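Local coordinates for lectin-like protein (Entamoeba histolytica HM-1:IMSS-A, PDB 5ZBT) that is of unknown function but may bind D-mannose through its legume lectin-like domain, the part present here of a longer, ERGIC-53-like membrane protein, at residues W101-K106 with N117-I122. Residues are numbered along the deposited sequence; the frame is centred on the assembly and turned at random.
Sequences WLTEEK and NIYKGI
Lys120 meets Glu104 and Ile122 pairs with Leu102, and these two residues of 117-122 bury the most surface here, in different ways: Ile122 mainly through its backbone, Lys120 through its carbonyl and its aliphatic chain. Ile122 forms an antiparallel hydrogen-bonded pair with Leu102. Leu102 N reaches Ile122 O at 2.9 Å, nearly straight (173°) and in the carbonyl plane, whereas the return bond from Ile122 N to Leu102 O (2.8 Å) is more bent, its donor tilted out of the Leu102 carbonyl plane. Next comes the non-hydrogen-bonded pair of Thr103 with Gly121, where the chain turns a corner. Beyond it Glu104 N meets Lys120 O at 2.8 Å, almost in line with the C=O bond, and water 1 joins Glu105 N to Lys120 N.

The Leu102-Ile122 pair joins the end of strand 97-103 to the start of strand 122-127, neighbours in one of the two antiparallel seven-stranded sheets of the legume-lectin beta-sandwich; the Glu104 and water bonds carry the pairing into the flanking residues. Glu104, extended with CG anti to its own N (chi1 174°), lays its carboxylate against the bend of the Lys120 chain, OE1 lying 3.4 Å from Lys120 CD. The salt bridge between Glu104 OE2 and Lys120 NZ is long, 3.6 Å, so much of this contact is with the methylene chain.

On the buried side, Trp101 presents the edge of its six-membered ring to the face of Tyr119 in a T-shaped stack, planes at 83°, with CZ3 over the ring centre. Trp101 NE1 is hydrogen-bonded to Ser211 OG, and Tyr119 OH to Leu139 O, anchoring the polar ends of both rings to neighbouring strands.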
loop_
_atom_site.group_PDB
_atom_site.type_symbol
_atom_site.label_atom_id
_atom_site.label_comp_id
_atom_site.label_asym_id
_atom_site.label_seq_id
_atom_site.Cartn_x
_atom_site.Cartn_y
_atom_site.Cartn_z
ATOM N N TRP A 101 -1.318 -4.223 0.985
ATOM C CA TRP A 101 -1.521 -5.476 1.686
ATOM C C TRP A 101 -1.600 -6.620 0.691
ATOM O O TRP A 101 -2.256 -6.503 -0.342
ATOM C CB TRP A 101 -2.807 -5.425 2.521
ATOM C CG TRP A 101 -2.862 -4.341 3.587
ATOM C CD1 TRP A 101 -3.133 -3.000 3.406
ATOM C CD2 TRP A 101 -2.693 -4.529 5.002
ATOM N NE1 TRP A 101 -3.132 -2.353 4.623
ATOM C CE2 TRP A 101 -2.864 -3.268 5.615
ATOM C CE3 TRP A 101 -2.412 -5.648 5.811
ATOM C CZ2 TRP A 101 -2.758 -3.094 6.999
ATOM C CZ3 TRP A 101 -2.312 -5.471 7.189
ATOM C CH2 TRP A 101 -2.486 -4.200 7.764
ATOM N N LEU A 102 -0.938 -7.727 1.012
ATOM C CA LEU A 102 -1.018 -8.957 0.217
ATOM C C LEU A 102 -1.414 -10.054 1.198
ATOM O O LEU A 102 -0.572 -10.545 1.960
ATOM C CB LEU A 102 0.301 -9.259 -0.491
ATOM C CG LEU A 102 0.744 -8.257 -1.592
ATOM C CD1 LEU A 102 1.305 -6.941 -1.028
ATOM C CD2 LEU A 102 1.767 -8.875 -2.540
ATOM N N THR A 103 -2.701 -10.403 1.222
ATOM C CA THR A 103 -3.234 -11.224 2.299
ATOM C C THR A 103 -4.056 -12.390 1.780
ATOM O O THR A 103 -4.591 -12.371 0.665
ATOM C CB THR A 103 -4.096 -10.410 3.281
ATOM O OG1 THR A 103 -5.112 -9.679 2.567
ATOM C CG2 THR A 103 -3.209 -9.471 4.089
ATOM N N GLU A 104 -4.157 -13.401 2.650
ATOM C CA GLU A 104 -4.926 -14.608 2.362
ATOM C C GLU A 104 -6.425 -14.323 2.263
ATOM O O GLU A 104 -7.132 -15.004 1.507
ATOM C CB GLU A 104 -4.639 -15.660 3.444
ATOM C CG GLU A 104 -5.479 -16.929 3.355
ATOM C CD GLU A 104 -5.199 -17.897 4.500
ATOM O OE1 GLU A 104 -4.479 -18.903 4.275
ATOM O OE2 GLU A 104 -5.690 -17.640 5.628
ATOM N N GLU A 105 -6.925 -13.324 3.001
ATOM C CA GLU A 105 -8.325 -12.913 2.943
ATOM C C GLU A 105 -8.413 -11.398 2.809
ATOM O O GLU A 105 -7.435 -10.677 3.034
ATOM C CB GLU A 105 -9.091 -13.374 4.192
ATOM C CG GLU A 105 -9.081 -14.885 4.396
ATOM C CD GLU A 105 -9.836 -15.651 3.304
ATOM O OE1 GLU A 105 -10.563 -15.004 2.506
ATOM O OE2 GLU A 105 -9.708 -16.906 3.256
ATOM N N LYS A 106 -9.594 -10.916 2.425
ATOM C CA LYS A 106 -9.788 -9.479 2.294
ATOM C C LYS A 106 -9.604 -8.799 3.647
ATOM O O LYS A 106 -9.880 -9.378 4.703
ATOM C CB LYS A 106 -11.176 -9.158 1.743
ATOM C CG LYS A 106 -11.443 -9.616 0.328
ATOM C CD LYS A 106 -12.947 -9.728 0.114
ATOM C CE LYS A 106 -13.288 -10.206 -1.268
ATOM N NZ LYS A 106 -14.292 -9.280 -1.841
ATOM N N ASN A 117 -5.455 -5.942 13.035
ATOM C CA ASN A 117 -4.114 -6.340 13.451
ATOM C C ASN A 117 -3.841 -7.834 13.292
ATOM O O ASN A 117 -2.677 -8.242 13.347
ATOM C CB ASN A 117 -3.865 -5.913 14.907
ATOM C CG ASN A 117 -5.032 -6.256 15.826
ATOM O OD1 ASN A 117 -6.156 -5.814 15.609
ATOM N ND2 ASN A 117 -4.771 -7.050 16.846
ATOM N N ILE A 118 -4.856 -8.662 13.088
ATOM C CA ILE A 118 -4.671 -10.088 12.819
ATOM C C ILE A 118 -4.957 -10.330 11.345
ATOM O O ILE A 118 -6.020 -9.941 10.849
ATOM C CB ILE A 118 -5.577 -10.957 13.704
ATOM C CG1 ILE A 118 -5.225 -10.726 15.177
ATOM C CG2 ILE A 118 -5.417 -12.403 13.322
ATOM C CD1 ILE A 118 -6.219 -11.273 16.154
ATOM N N TYR A 119 -3.998 -10.942 10.643
ATOM C CA TYR A 119 -4.102 -11.194 9.205
ATOM C C TYR A 119 -3.049 -12.228 8.823
ATOM O O TYR A 119 -2.108 -12.487 9.578
ATOM C CB TYR A 119 -3.925 -9.901 8.374
ATOM C CG TYR A 119 -2.550 -9.272 8.462
ATOM C CD1 TYR A 119 -2.227 -8.401 9.500
ATOM C CD2 TYR A 119 -1.573 -9.538 7.504
ATOM C CE1 TYR A 119 -0.957 -7.819 9.589
ATOM C CE2 TYR A 119 -0.301 -8.951 7.578
ATOM C CZ TYR A 119 0.003 -8.105 8.624
ATOM O OH TYR A 119 1.263 -7.543 8.701
ATOM N N LYS A 120 -3.215 -12.829 7.644
ATOM C CA LYS A 120 -2.213 -13.758 7.126
ATOM C C LYS A 120 -1.678 -13.209 5.805
ATOM O O LYS A 120 -2.400 -13.148 4.807
ATOM C CB LYS A 120 -2.778 -15.169 6.975
ATOM C CG LYS A 120 -1.703 -16.232 6.746
ATOM C CD LYS A 120 -2.311 -17.624 6.495
ATOM C CE LYS A 120 -2.313 -18.474 7.786
ATOM N NZ LYS A 120 -3.610 -19.181 8.086
ATOM N N GLY A 121 -0.427 -12.803 5.800
ATOM C CA GLY A 121 0.165 -12.241 4.608
ATOM C C GLY A 121 1.167 -11.160 4.977
ATOM O O GLY A 121 1.839 -11.240 6.008
ATOM N N ILE A 122 1.202 -10.135 4.131
ATOM C CA ILE A 122 2.235 -9.109 4.166
ATOM C C ILE A 122 1.545 -7.753 4.183
ATOM O O ILE A 122 0.613 -7.515 3.399
ATOM C CB ILE A 122 3.197 -9.232 2.960
ATOM C CG1 ILE A 122 4.164 -10.391 3.162
ATOM C CG2 ILE A 122 3.987 -7.956 2.710
ATOM C CD1 ILE A 122 4.504 -11.114 1.875
HETATM O O HOH W 1 -5.656 -12.552 5.821
#